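Local coordinates for D-alanyl-D-alanine carboxypeptidase (Penicillin binding protein) family protein (Francisella tularensis subsp. tularensis, PDB 6OSU), which probably removes the terminal D-alanine from cell-wall peptide precursors as a serine-type D-Ala-D-Ala carboxypeptidase of the peptidase S11 family, at residues Y45-I50 / N363-V368; K102-A107 / V259-R264; G119-S124 / Y194-D199; D296-I301 / Y323-Y328. All coordinates share one frame; numbering follows the deposited sequence.

Contact 1: Y45-I50 / N363-V368; sequences YRTGDI and NIYKTV
Asp49 and Thr367 join the two domains of this PBP5-like protein: a turn between strands 39-44 and 50-54 of the carboxypeptidase domain meets strand 364-369 of the C-terminal β domain. The backbone N of Thr367 donates to Asp49 OD2 at 2.8 Å and almost straight, 175° at the hydrogen, reaching the anti side of the carboxylate slightly out of its plane. The same oxygen lies 3.2 Å from Lys366 CG, while the lysine ammonium stays farther off, near enough only for a probable long-range attraction. Beside this bond the hydroxyls of Thr47 and Thr367 approach to 2.7 Å between their OG1 atoms, and Thr47 CG2 packs obliquely on the Tyr365 ring, 3.5 Å from its CD2. Arg46 crosses the Tyr365 side chain, its guanidinium plane nearly perpendicular to the tyrosine ring, with the phenol oxygen over the middle of one guanidinium face. Behind this first shell, Glu298 forms a salt bridge with Arg46, and Asn330 on strand 328-334 bonds Thr367 OG1 and, weakly, Tyr365 OH. The turn is itself braced by an ST turn: with Thr47 OG1 set between its backbone N and carbonyl carbon (chi1 63°), that oxygen accepts the N-H of Asp49 at 3.1 Å from Asp49 N.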
loop_
_atom_site.group_PDB
_atom_site.type_symbol
_atom_site.label_atom_id
_atom_site.label_comp_id
_atom_site.label_asym_id
_atom_site.label_seq_id
_atom_site.Cartn_x
_atom_site.Cartn_y
_atom_site.Cartn_z
ATOM N N TYR A 45 2.803 2.157 -6.393
ATOM C CA TYR A 45 1.756 1.143 -6.427
ATOM C C TYR A 45 1.673 0.468 -7.790
ATOM O O TYR A 45 1.588 -0.763 -7.877
ATOM C CB TYR A 45 0.412 1.765 -6.049
ATOM C CG TYR A 45 -0.763 0.879 -6.380
ATOM C CD1 TYR A 45 -0.977 -0.309 -5.691
ATOM C CD2 TYR A 45 -1.654 1.225 -7.389
ATOM C CE1 TYR A 45 -2.044 -1.128 -5.999
ATOM C CE2 TYR A 45 -2.727 0.414 -7.701
ATOM C CZ TYR A 45 -2.917 -0.759 -7.003
ATOM O OH TYR A 45 -3.982 -1.568 -7.312
ATOM N N ARG A 46 1.694 1.252 -8.868
ATOM C CA ARG A 46 1.461 0.675 -10.187
ATOM C C ARG A 46 2.686 -0.065 -10.718
ATOM O O ARG A 46 2.547 -1.099 -11.379
ATOM C CB ARG A 46 1.019 1.764 -11.164
ATOM C CG ARG A 46 -0.430 2.192 -10.969
ATOM C CD ARG A 46 -0.837 3.278 -11.946
ATOM N NE ARG A 46 -0.080 4.509 -11.744
ATOM C CZ ARG A 46 -0.305 5.639 -12.408
ATOM N NH1 ARG A 46 -1.271 5.696 -13.319
ATOM N NH2 ARG A 46 0.433 6.714 -12.165
ATOM N N THR A 47 3.889 0.435 -10.445
ATOM C CA THR A 47 5.088 -0.219 -10.949
ATOM C C THR A 47 5.668 -1.234 -9.977
ATOM O O THR A 47 6.463 -2.085 -10.393
ATOM C CB THR A 47 6.178 0.811 -11.273
ATOM O OG1 THR A 47 6.556 1.494 -10.070
ATOM C CG2 THR A 47 5.689 1.824 -12.303
ATOM N N GLY A 48 5.295 -1.166 -8.700
ATOM C CA GLY A 48 5.972 -1.943 -7.687
ATOM C C GLY A 48 7.381 -1.488 -7.382
ATOM O O GLY A 48 8.039 -2.096 -6.530
ATOM N N ASP A 49 7.859 -0.432 -8.040
ATOM C CA ASP A 49 9.218 0.046 -7.835
ATOM C C ASP A 49 9.409 0.601 -6.429
ATOM O O ASP A 49 8.525 1.257 -5.870
ATOM C CB ASP A 49 9.560 1.126 -8.860
ATOM C CG ASP A 49 9.726 0.571 -10.260
ATOM O OD1 ASP A 49 9.802 -0.670 -10.407
ATOM O OD2 ASP A 49 9.777 1.380 -11.212
ATOM N N ILE A 50 10.587 0.347 -5.872
ATOM C CA ILE A 50 10.992 0.871 -4.575
ATOM C C ILE A 50 11.850 2.105 -4.816
ATOM O O ILE A 50 12.871 2.035 -5.512
ATOM C CB ILE A 50 11.757 -0.188 -3.767
ATOM C CG1 ILE A 50 10.839 -1.374 -3.452
ATOM C CG2 ILE A 50 12.351 0.427 -2.505
ATOM C CD1 ILE A 50 11.586 -2.621 -3.032
ATOM N N ASN A 363 6.745 -4.532 -21.426
ATOM C CA ASN A 363 6.828 -3.092 -21.270
ATOM C C ASN A 363 8.029 -2.726 -20.405
ATOM O O ASN A 363 8.615 -3.567 -19.716
ATOM C CB ASN A 363 5.557 -2.532 -20.626
ATOM C CG ASN A 363 4.330 -2.705 -21.493
ATOM O OD1 ASN A 363 4.322 -2.322 -22.663
ATOM N ND2 ASN A 363 3.281 -3.282 -20.922
ATOM N N ILE A 364 8.396 -1.452 -20.453
ATOM C CA ILE A 364 9.230 -0.840 -19.428
ATOM C C ILE A 364 8.412 0.312 -18.861
ATOM O O ILE A 364 8.371 1.408 -19.435
ATOM C CB ILE A 364 10.585 -0.364 -19.959
ATOM C CG1 ILE A 364 11.392 -1.542 -20.508
ATOM C CG2 ILE A 364 11.370 0.317 -18.844
ATOM C CD1 ILE A 364 12.800 -1.159 -20.940
ATOM N N TYR A 365 7.730 0.053 -17.752
ATOM C CA TYR A 365 6.925 1.040 -17.045
ATOM C C TYR A 365 7.567 1.221 -15.679
ATOM O O TYR A 365 7.506 0.316 -14.839
ATOM C CB TYR A 365 5.472 0.576 -16.941
ATOM C CG TYR A 365 4.517 1.587 -16.350
ATOM C CD1 TYR A 365 4.352 2.843 -16.927
ATOM C CD2 TYR A 365 3.759 1.278 -15.228
ATOM C CE1 TYR A 365 3.470 3.767 -16.386
ATOM C CE2 TYR A 365 2.878 2.190 -14.684
ATOM C CZ TYR A 365 2.735 3.432 -15.265
ATOM O OH TYR A 365 1.856 4.338 -14.715
ATOM N N LYS A 366 8.201 2.375 -15.462
ATOM C CA LYS A 366 9.092 2.557 -14.326
ATOM C C LYS A 366 8.790 3.857 -13.590
ATOM O O LYS A 366 8.348 4.846 -14.183
ATOM C CB LYS A 366 10.561 2.537 -14.787
ATOM C CG LYS A 366 11.569 2.244 -13.686
ATOM C CD LYS A 366 12.992 2.199 -14.231
ATOM C CE LYS A 366 14.032 2.360 -13.121
ATOM N NZ LYS A 366 14.256 1.111 -12.334
ATOM N N THR A 367 9.031 3.838 -12.282
ATOM C CA THR A 367 8.966 5.035 -11.450
ATOM C C THR A 367 10.358 5.659 -11.409
ATOM O O THR A 367 11.292 5.076 -10.849
ATOM C CB THR A 367 8.473 4.692 -10.047
ATOM O OG1 THR A 367 7.162 4.118 -10.126
ATOM C CG2 THR A 367 8.426 5.936 -9.173
ATOM N N VAL A 368 10.500 6.839 -12.005
ATOM C CA VAL A 368 11.805 7.481 -12.148
ATOM C C VAL A 368 11.700 8.913 -11.638
ATOM O O VAL A 368 10.600 9.479 -11.554
ATOM C CB VAL A 368 12.298 7.446 -13.615
ATOM C CG1 VAL A 368 12.488 6.009 -14.080
ATOM C CG2 VAL A 368 11.323 8.174 -14.521
#

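Contact 2: K102-A107 / V259-R264; sequences KMYVKA and VLQNNR
Beside the active-site cleft of this penicillin-binding-protein fold, the loop that follows helix 93-96 faces the edge strand 258-262 of a small three-stranded antiparallel sheet, with Gln261 reaching from the strand to the loop backbone. Gln261 NE2 donates to Lys102 O at 2.8 Å, with an angle of 164° at the hydrogen. The acceptor lies almost exactly in the amide plane of the glutamine, and the donor in turn lies in the plane of the Lys102 carbonyl. An extended chain beyond CG carries the amide across. The same NE2 comes to the edge of the Tyr104 ring, 3.9 Å from CE2 and in the ring plane, with amide and ring turned 55° to each other. Two residues earlier on the strand, Val259 CG1 packs obliquely against that ring, 3.8 Å from Tyr104 CD2. Within the loop, Lys102 CB covers one ring face, 3.8 Å above its centre. Asp127 on helix 126-137 accepts from Met103 N, whereas Trp204 and Gln209 both donate to Tyr104 O. Gln261 lies about 8 Å from Ser124, a predicted catalytic residue, measured between side chains. The contact therefore combines one directional amide-carbonyl bond, whose in-plane geometry fixes the rotation of the Gln261 amide, with a single apolar contact between Tyr104 and Val259.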
loop_
_atom_site.group_PDB
_atom_site.type_symbol
_atom_site.label_atom_id
_atom_site.label_comp_id
_atom_site.label_asym_id
_atom_site.label_seq_id
_atom_site.Cartn_x
_atom_site.Cartn_y
_atom_site.Cartn_z
ATOM N N LYS A 102 -10.336 -2.373 21.892
ATOM C CA LYS A 102 -11.622 -3.025 21.705
ATOM C C LYS A 102 -12.526 -2.137 20.865
ATOM O O LYS A 102 -12.414 -0.908 20.896
ATOM C CB LYS A 102 -12.309 -3.323 23.052
ATOM C CG LYS A 102 -11.373 -3.821 24.141
ATOM C CD LYS A 102 -12.127 -4.338 25.357
ATOM C CE LYS A 102 -12.806 -5.666 25.065
ATOM N NZ LYS A 102 -13.215 -6.363 26.319
ATOM N N MET A 103 -13.409 -2.769 20.095
ATOM C CA MET A 103 -14.583 -2.080 19.581
ATOM C C MET A 103 -15.806 -2.325 20.456
ATOM O O MET A 103 -16.860 -1.723 20.214
ATOM C CB MET A 103 -14.879 -2.499 18.137
ATOM C CG MET A 103 -15.632 -3.806 17.983
ATOM S SD MET A 103 -16.146 -4.074 16.269
ATOM C CE MET A 103 -17.212 -2.660 16.007
ATOM N N TYR A 104 -15.671 -3.195 21.464
ATOM C CA TYR A 104 -16.676 -3.434 22.500
ATOM C C TYR A 104 -17.879 -4.200 21.951
ATOM O O TYR A 104 -19.026 -3.768 22.073
ATOM C CB TYR A 104 -17.094 -2.124 23.174
ATOM C CG TYR A 104 -15.919 -1.446 23.844
ATOM C CD1 TYR A 104 -15.551 -1.779 25.142
ATOM C CD2 TYR A 104 -15.157 -0.500 23.168
ATOM C CE1 TYR A 104 -14.466 -1.179 25.755
ATOM C CE2 TYR A 104 -14.068 0.104 23.770
ATOM C CZ TYR A 104 -13.728 -0.238 25.065
ATOM O OH TYR A 104 -12.646 0.362 25.672
ATOM N N VAL A 105 -17.602 -5.356 21.350
ATOM C CA VAL A 105 -18.636 -6.320 20.994
ATOM C C VAL A 105 -18.894 -7.221 22.195
ATOM O O VAL A 105 -17.963 -7.594 22.922
ATOM C CB VAL A 105 -18.231 -7.139 19.753
ATOM C CG1 VAL A 105 -18.287 -6.273 18.502
ATOM C CG2 VAL A 105 -16.841 -7.728 19.931
ATOM N N LYS A 106 -20.159 -7.559 22.417
ATOM C CA LYS A 106 -20.562 -8.354 23.567
ATOM C C LYS A 106 -20.636 -9.832 23.204
ATOM O O LYS A 106 -20.937 -10.200 22.067
ATOM C CB LYS A 106 -21.919 -7.895 24.098
ATOM C CG LYS A 106 -21.948 -6.481 24.645
ATOM C CD LYS A 106 -23.374 -6.085 25.012
ATOM C CE LYS A 106 -23.414 -4.882 25.942
ATOM N NZ LYS A 106 -22.798 -3.675 25.333
ATOM N N ALA A 107 -20.370 -10.680 24.195
ATOM C CA ALA A 107 -20.485 -12.117 23.997
ATOM C C ALA A 107 -21.940 -12.512 23.783
ATOM O O ALA A 107 -22.843 -12.019 24.466
ATOM C CB ALA A 107 -19.910 -12.864 25.199
ATOM N N VAL A 259 -19.866 4.072 22.243
ATOM C CA VAL A 259 -18.417 4.233 22.288
ATOM C C VAL A 259 -17.993 4.959 21.021
ATOM O O VAL A 259 -18.418 4.594 19.917
ATOM C CB VAL A 259 -17.695 2.881 22.420
ATOM C CG1 VAL A 259 -16.194 3.094 22.479
ATOM C CG2 VAL A 259 -18.180 2.136 23.654
ATOM N N LEU A 260 -17.167 5.989 21.177
ATOM C CA LEU A 260 -16.728 6.830 20.071
ATOM C C LEU A 260 -15.209 6.819 20.027
ATOM O O LEU A 260 -14.555 7.195 21.005
ATOM C CB LEU A 260 -17.254 8.258 20.234
ATOM C CG LEU A 260 -18.769 8.371 20.414
ATOM C CD1 LEU A 260 -19.109 9.378 21.500
ATOM C CD2 LEU A 260 -19.433 8.751 19.102
ATOM N N GLN A 261 -14.649 6.375 18.904
ATOM C CA GLN A 261 -13.205 6.297 18.749
ATOM C C GLN A 261 -12.806 6.827 17.383
ATOM O O GLN A 261 -13.507 6.609 16.391
ATOM C CB GLN A 261 -12.693 4.860 18.900
ATOM C CG GLN A 261 -13.386 4.055 19.979
ATOM C CD GLN A 261 -12.610 2.815 20.352
ATOM O OE1 GLN A 261 -11.436 2.894 20.709
ATOM N NE2 GLN A 261 -13.258 1.659 20.267
ATOM N N ASN A 262 -11.673 7.519 17.342
ATOM C CA ASN A 262 -11.094 7.968 16.088
ATOM C C ASN A 262 -10.160 6.908 15.525
ATOM O O ASN A 262 -9.594 6.092 16.258
ATOM C CB ASN A 262 -10.316 9.271 16.272
ATOM C CG ASN A 262 -11.204 10.436 16.638
ATOM O OD1 ASN A 262 -11.961 10.936 15.806
ATOM N ND2 ASN A 262 -11.107 10.885 17.883
ATOM N N ASN A 263 -10.009 6.927 14.204
ATOM C CA ASN A 263 -8.908 6.217 13.576
ATOM C C ASN A 263 -7.599 6.855 14.016
ATOM O O ASN A 263 -7.415 8.070 13.891
ATOM C CB ASN A 263 -9.048 6.265 12.054
ATOM C CG ASN A 263 -8.081 5.335 11.339
ATOM O OD1 ASN A 263 -6.995 5.033 11.835
ATOM N ND2 ASN A 263 -8.476 4.878 10.158
ATOM N N ARG A 264 -6.693 6.039 14.543
ATOM C CA ARG A 264 -5.447 6.551 15.094
ATOM C C ARG A 264 -4.360 6.720 14.047
ATOM O O ARG A 264 -3.213 7.004 14.404
ATOM C CB ARG A 264 -4.961 5.651 16.233
ATOM C CG ARG A 264 -5.717 5.921 17.524
ATOM C CD ARG A 264 -5.158 5.177 18.719
ATOM N NE ARG A 264 -3.766 5.502 18.999
ATOM C CZ ARG A 264 -3.072 4.938 19.978
ATOM N NH1 ARG A 264 -1.806 5.275 20.189
ATOM N NH2 ARG A 264 -3.649 4.024 20.745
#

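Contact 3: G119-S124 / Y194-D199; sequences GMDVVS and YKVYDD
Asp121, Val122 and Tyr197 supply most of the surface buried where the end of helix 113-123 meets the turn leading to strand 201-205. The Asp121 carboxylate lies over one face of the Tyr197 ring, the two planes 24° apart and stacked, with CG 3.4 Å from Tyr197 CZ. OD2 sits above the ring but offset toward its rim, and Asp121 CB lies 3.4 Å from Tyr197 CE1. At the ring's edge and in its plane, a water lies 2.6 Å from Tyr197 OH and donates to Asp121 OD1, also at 2.6 Å. OD1 and the phenol oxygen are themselves 3.1 Å apart, and each has a weak hydrogen bond to Ser71 on helix 66-79. With Asp121 CG anti to its carbonyl carbon (chi1 -63°), the carboxylate extends from the helix onto the ring. One residue on, Val122 CG2 rests 3.6 Å from both Val196 O and Asp199 CB. Tyr197 also touches Met277 on strand 274-282 and lies about 4 Å from the side chain of Lys278, a predicted substrate-binding residue. Ser124, a predicted active-site residue just beyond the helix with positive phi, has its OG bonded to Ser64 and Lys278 and, weakly, to Lys67. This is consistent with Ser124 being the serine of the (S/Y)xN motif, beside the SxxK pair Ser64 and Lys67, as in penicillin-binding proteins.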
loop_
_atom_site.group_PDB
_atom_site.type_symbol
_atom_site.label_atom_id
_atom_site.label_comp_id
_atom_site.label_asym_id
_atom_site.label_seq_id
_atom_site.Cartn_x
_atom_site.Cartn_y
_atom_site.Cartn_z
ATOM N N GLY A 119 -14.313 -2.211 12.862
ATOM C CA GLY A 119 -13.656 -2.219 14.157
ATOM C C GLY A 119 -12.204 -2.643 14.060
ATOM O O GLY A 119 -11.329 -2.051 14.697
ATOM N N MET A 120 -11.925 -3.659 13.243
ATOM C CA MET A 120 -10.560 -4.159 13.108
ATOM C C MET A 120 -9.652 -3.128 12.444
ATOM O O MET A 120 -8.544 -2.865 12.925
ATOM C CB MET A 120 -10.569 -5.466 12.317
ATOM C CG MET A 120 -9.200 -6.046 12.009
ATOM S SD MET A 120 -9.367 -7.635 11.169
ATOM C CE MET A 120 -10.487 -7.203 9.839
ATOM N N ASP A 121 -10.113 -2.520 11.347
ATOM C CA ASP A 121 -9.263 -1.629 10.563
ATOM C C ASP A 121 -9.138 -0.241 11.186
ATOM O O ASP A 121 -8.045 0.335 11.208
ATOM C CB ASP A 121 -9.808 -1.506 9.141
ATOM C CG ASP A 121 -9.787 -2.821 8.390
ATOM O OD1 ASP A 121 -9.057 -3.750 8.809
ATOM O OD2 ASP A 121 -10.491 -2.918 7.363
ATOM N N VAL A 122 -10.241 0.310 11.683
ATOM C CA VAL A 122 -10.277 1.704 12.121
ATOM C C VAL A 122 -9.911 1.834 13.590
ATOM O O VAL A 122 -9.185 2.749 13.981
ATOM C CB VAL A 122 -11.672 2.295 11.840
ATOM C CG1 VAL A 122 -11.740 3.747 12.279
ATOM C CG2 VAL A 122 -12.016 2.137 10.366
ATOM N N VAL A 123 -10.415 0.918 14.413
ATOM C CA VAL A 123 -10.244 0.978 15.860
ATOM C C VAL A 123 -9.180 -0.001 16.348
ATOM O O VAL A 123 -8.729 0.106 17.500
ATOM C CB VAL A 123 -11.617 0.753 16.542
ATOM C CG1 VAL A 123 -11.506 0.203 17.967
ATOM C CG2 VAL A 123 -12.404 2.054 16.541
ATOM N N SER A 124 -8.727 -0.917 15.492
ATOM C CA SER A 124 -7.738 -1.930 15.857
ATOM C C SER A 124 -8.261 -2.833 16.970
ATOM O O SER A 124 -7.506 -3.272 17.844
ATOM C CB SER A 124 -6.398 -1.294 16.251
ATOM O OG SER A 124 -5.330 -2.199 16.057
ATOM N N TYR A 194 -10.658 -1.985 0.895
ATOM C CA TYR A 194 -9.607 -1.043 1.252
ATOM C C TYR A 194 -10.151 0.342 1.578
ATOM O O TYR A 194 -9.497 1.090 2.314
ATOM C CB TYR A 194 -8.578 -0.942 0.128
ATOM C CG TYR A 194 -7.538 0.112 0.408
ATOM C CD1 TYR A 194 -6.652 -0.035 1.467
ATOM C CD2 TYR A 194 -7.461 1.265 -0.361
ATOM C CE1 TYR A 194 -5.704 0.937 1.750
ATOM C CE2 TYR A 194 -6.512 2.241 -0.093
ATOM C CZ TYR A 194 -5.638 2.070 0.963
ATOM O OH TYR A 194 -4.691 3.035 1.233
ATOM N N LYS A 195 -11.328 0.700 1.056
ATOM C CA LYS A 195 -11.915 1.997 1.373
ATOM C C LYS A 195 -12.197 2.161 2.861
ATOM O O LYS A 195 -12.296 3.297 3.337
ATOM C CB LYS A 195 -13.209 2.208 0.584
ATOM C CG LYS A 195 -13.022 2.301 -0.924
ATOM C CD LYS A 195 -14.355 2.530 -1.626
ATOM C CE LYS A 195 -14.230 2.346 -3.132
ATOM N NZ LYS A 195 -15.355 1.533 -3.678
ATOM N N VAL A 196 -12.323 1.060 3.606
ATOM C CA VAL A 196 -12.631 1.150 5.031
ATOM C C VAL A 196 -11.503 1.834 5.792
ATOM O O VAL A 196 -11.741 2.497 6.811
ATOM C CB VAL A 196 -12.922 -0.253 5.604
ATOM C CG1 VAL A 196 -13.305 -0.169 7.076
ATOM C CG2 VAL A 196 -14.017 -0.937 4.810
ATOM N N TYR A 197 -10.265 1.704 5.312
ATOM C CA TYR A 197 -9.132 2.276 6.029
ATOM C C TYR A 197 -9.149 3.799 6.032
ATOM O O TYR A 197 -8.432 4.409 6.832
ATOM C CB TYR A 197 -7.824 1.763 5.435
ATOM C CG TYR A 197 -7.547 0.317 5.774
ATOM C CD1 TYR A 197 -7.153 -0.049 7.055
ATOM C CD2 TYR A 197 -7.688 -0.684 4.821
ATOM C CE1 TYR A 197 -6.893 -1.365 7.377
ATOM C CE2 TYR A 197 -7.435 -2.011 5.136
ATOM C CZ TYR A 197 -7.040 -2.343 6.418
ATOM O OH TYR A 197 -6.784 -3.653 6.745
ATOM N N ASP A 198 -9.954 4.425 5.180
ATOM C CA ASP A 198 -10.071 5.876 5.157
ATOM C C ASP A 198 -11.115 6.402 6.137
ATOM O O ASP A 198 -11.279 7.622 6.244
ATOM C CB ASP A 198 -10.394 6.353 3.733
ATOM C CG ASP A 198 -10.140 7.840 3.538
ATOM O OD1 ASP A 198 -9.057 8.322 3.936
ATOM O OD2 ASP A 198 -11.020 8.530 2.980
ATOM N N ASP A 199 -11.813 5.520 6.858
ATOM C CA ASP A 199 -12.796 5.964 7.843
ATOM C C ASP A 199 -12.124 6.771 8.947
ATOM O O ASP A 199 -11.130 6.337 9.535
ATOM C CB ASP A 199 -13.527 4.764 8.451
ATOM C CG ASP A 199 -14.503 4.116 7.486
ATOM O OD1 ASP A 199 -14.553 4.533 6.309
ATOM O OD2 ASP A 199 -15.225 3.187 7.909
HETATM O O HOH W 1 -6.573 -4.219 9.256
#

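Contact 4: D296-I301 / Y323-Y328; sequences DGERFI and YALSKY
Phe300 chi1 of -81°, with CG anti to the carbonyl carbon, swings the ring from strand 298-307 onto the last turn of helix 310-327; in Leu325, chi1 of -73° turns CG toward the strand and chi2 of 162° places CD2. Ala324 CB stands almost on the ring normal, 3.5 Å from the Phe300 centroid, a CH-pi contact over the face. Leu325 CD2 meets the same ring at its edge, 3.6 Å from Phe300 CD2, and also reaches the backbone, 3.3 Å from Glu298 O. Ala324 O lies 3.4 Å from Phe300 CE2, and Tyr328 CB comes in obliquely, 4.0 Å from Phe300 CZ. The segments of strand and helix run roughly antiparallel, with axes 8.9 Å apart at closest approach; Val51 of strand 50-54 also touches Phe300 and Ala324. Glu298 directs its carboxylate to a salt bridge with Arg46. The side-chain contacts are thus largely apolar, gathered round one phenylalanine ring, with carbonyl oxygens also touching carbon atoms.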
loop_
_atom_site.group_PDB
_atom_site.type_symbol
_atom_site.label_atom_id
_atom_site.label_comp_id
_atom_site.label_asym_id
_atom_site.label_seq_id
_atom_site.Cartn_x
_atom_site.Cartn_y
_atom_site.Cartn_z
ATOM N N ASP A 296 -2.975 12.757 -7.900
ATOM C CA ASP A 296 -2.990 12.821 -9.360
ATOM C C ASP A 296 -2.539 11.492 -9.973
ATOM O O ASP A 296 -1.539 11.403 -10.691
ATOM C CB ASP A 296 -2.142 13.994 -9.867
ATOM C CG ASP A 296 -2.315 14.240 -11.354
ATOM O OD1 ASP A 296 -1.315 14.166 -12.098
ATOM O OD2 ASP A 296 -3.459 14.508 -11.779
ATOM N N GLY A 297 -3.301 10.446 -9.657
ATOM C CA GLY A 297 -3.120 9.140 -10.264
ATOM C C GLY A 297 -1.903 8.384 -9.764
ATOM O O GLY A 297 -1.713 7.203 -10.075
ATOM N N GLU A 298 -1.066 9.058 -8.980
ATOM C CA GLU A 298 0.187 8.491 -8.488
ATOM C C GLU A 298 0.026 8.125 -7.013
ATOM O O GLU A 298 -0.089 9.006 -6.153
ATOM C CB GLU A 298 1.338 9.475 -8.699
ATOM C CG GLU A 298 2.716 8.922 -8.392
ATOM C CD GLU A 298 3.288 8.091 -9.531
ATOM O OE1 GLU A 298 2.541 7.752 -10.475
ATOM O OE2 GLU A 298 4.496 7.775 -9.480
ATOM N N ARG A 299 0.005 6.826 -6.726
ATOM C CA ARG A 299 -0.151 6.316 -5.372
ATOM C C ARG A 299 1.145 5.670 -4.904
ATOM O O ARG A 299 1.764 4.889 -5.636
ATOM C CB ARG A 299 -1.286 5.292 -5.280
ATOM C CG ARG A 299 -1.286 4.518 -3.970
ATOM C CD ARG A 299 -2.310 3.403 -3.946
ATOM N NE ARG A 299 -3.672 3.909 -4.059
ATOM C CZ ARG A 299 -4.351 4.456 -3.056
ATOM N NH1 ARG A 299 -3.797 4.574 -1.855
ATOM N NH2 ARG A 299 -5.588 4.890 -3.256
ATOM N N PHE A 300 1.544 5.991 -3.679
ATOM C CA PHE A 300 2.715 5.393 -3.061
ATOM C C PHE A 300 2.321 4.678 -1.780
ATOM O O PHE A 300 1.362 5.057 -1.103
ATOM C CB PHE A 300 3.794 6.442 -2.765
ATOM C CG PHE A 300 4.624 6.802 -3.961
ATOM C CD1 PHE A 300 5.680 5.995 -4.352
ATOM C CD2 PHE A 300 4.343 7.941 -4.700
ATOM C CE1 PHE A 300 6.447 6.319 -5.455
ATOM C CE2 PHE A 300 5.105 8.272 -5.804
ATOM C CZ PHE A 300 6.160 7.461 -6.185
ATOM N N ILE A 301 3.074 3.633 -1.456
ATOM C CA ILE A 301 2.893 2.866 -0.232
ATOM C C ILE A 301 4.159 3.002 0.600
ATOM O O ILE A 301 5.268 2.792 0.093
ATOM C CB ILE A 301 2.580 1.392 -0.543
ATOM C CG1 ILE A 301 1.213 1.284 -1.223
ATOM C CG2 ILE A 301 2.640 0.547 0.723
ATOM C CD1 ILE A 301 0.987 -0.035 -1.933
ATOM N N TYR A 323 8.174 12.976 -0.128
ATOM C CA TYR A 323 9.374 12.859 -0.950
ATOM C C TYR A 323 9.094 12.085 -2.234
ATOM O O TYR A 323 9.521 12.496 -3.321
ATOM C CB TYR A 323 10.480 12.197 -0.125
ATOM C CG TYR A 323 11.676 11.693 -0.896
ATOM C CD1 TYR A 323 12.706 12.550 -1.263
ATOM C CD2 TYR A 323 11.794 10.346 -1.225
ATOM C CE1 TYR A 323 13.810 12.086 -1.956
ATOM C CE2 TYR A 323 12.892 9.871 -1.917
ATOM C CZ TYR A 323 13.897 10.745 -2.280
ATOM O OH TYR A 323 14.990 10.269 -2.965
ATOM N N ALA A 324 8.360 10.973 -2.134
ATOM C CA ALA A 324 8.066 10.173 -3.320
ATOM C C ALA A 324 7.092 10.885 -4.252
ATOM O O ALA A 324 7.282 10.885 -5.474
ATOM C CB ALA A 324 7.511 8.810 -2.912
ATOM N N LEU A 325 6.047 11.502 -3.695
ATOM C CA LEU A 325 5.006 12.099 -4.527
ATOM C C LEU A 325 5.493 13.340 -5.265
ATOM O O LEU A 325 4.963 13.671 -6.333
ATOM C CB LEU A 325 3.788 12.443 -3.670
ATOM C CG LEU A 325 2.933 11.270 -3.187
ATOM C CD1 LEU A 325 2.052 11.692 -2.020
ATOM C CD2 LEU A 325 2.084 10.728 -4.329
ATOM N N SER A 326 6.494 14.038 -4.728
ATOM C CA SER A 326 6.932 15.303 -5.301
ATOM C C SER A 326 8.188 15.192 -6.156
ATOM O O SER A 326 8.505 16.140 -6.882
ATOM C CB SER A 326 7.178 16.329 -4.190
ATOM O OG SER A 326 8.309 15.962 -3.420
ATOM N N LYS A 327 8.915 14.078 -6.094
ATOM C CA LYS A 327 10.161 13.954 -6.837
ATOM C C LYS A 327 10.159 12.836 -7.867
ATOM O O LYS A 327 11.137 12.709 -8.612
ATOM C CB LYS A 327 11.337 13.756 -5.868
ATOM C CG LYS A 327 11.437 14.858 -4.831
ATOM C CD LYS A 327 12.869 15.158 -4.449
ATOM C CE LYS A 327 12.995 16.589 -3.949
ATOM N NZ LYS A 327 12.626 17.569 -5.011
ATOM N N TYR A 328 9.096 12.039 -7.955
ATOM C CA TYR A 328 9.077 10.873 -8.826
ATOM C C TYR A 328 7.879 10.937 -9.766
ATOM O O TYR A 328 7.031 11.830 -9.683
ATOM C CB TYR A 328 9.075 9.577 -8.009
ATOM C CG TYR A 328 10.433 9.250 -7.441
ATOM C CD1 TYR A 328 11.323 8.450 -8.144
ATOM C CD2 TYR A 328 10.837 9.760 -6.214
ATOM C CE1 TYR A 328 12.573 8.151 -7.637
ATOM C CE2 TYR A 328 12.088 9.468 -5.697
ATOM C CZ TYR A 328 12.951 8.662 -6.416
ATOM O OH TYR A 328 14.196 8.368 -5.911
#

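How the contacts relate
The four contacts follow the length of the molecule. Contact 3 holds Ser124 of the predicted active site and contact 2 lies beside it, their centres 12 Å apart; they touch where Gln261 NE2 comes 3.2 Å from Val123 CG1 and where Asn263 ND2 probably bonds Asp199 O. Contacts 1 and 4 lie away from that site, their centres 11 Å apart, and are linked by the salt bridge from Arg46 NH2 to Glu298 OE1, 2.9 Å. Contact 4 thus packs the sheet next to the domain junction made by contact 1. Contacts 1 and 2 are 39 Å apart between centres, and contact 1 closes a loop of chain enclosing the other three.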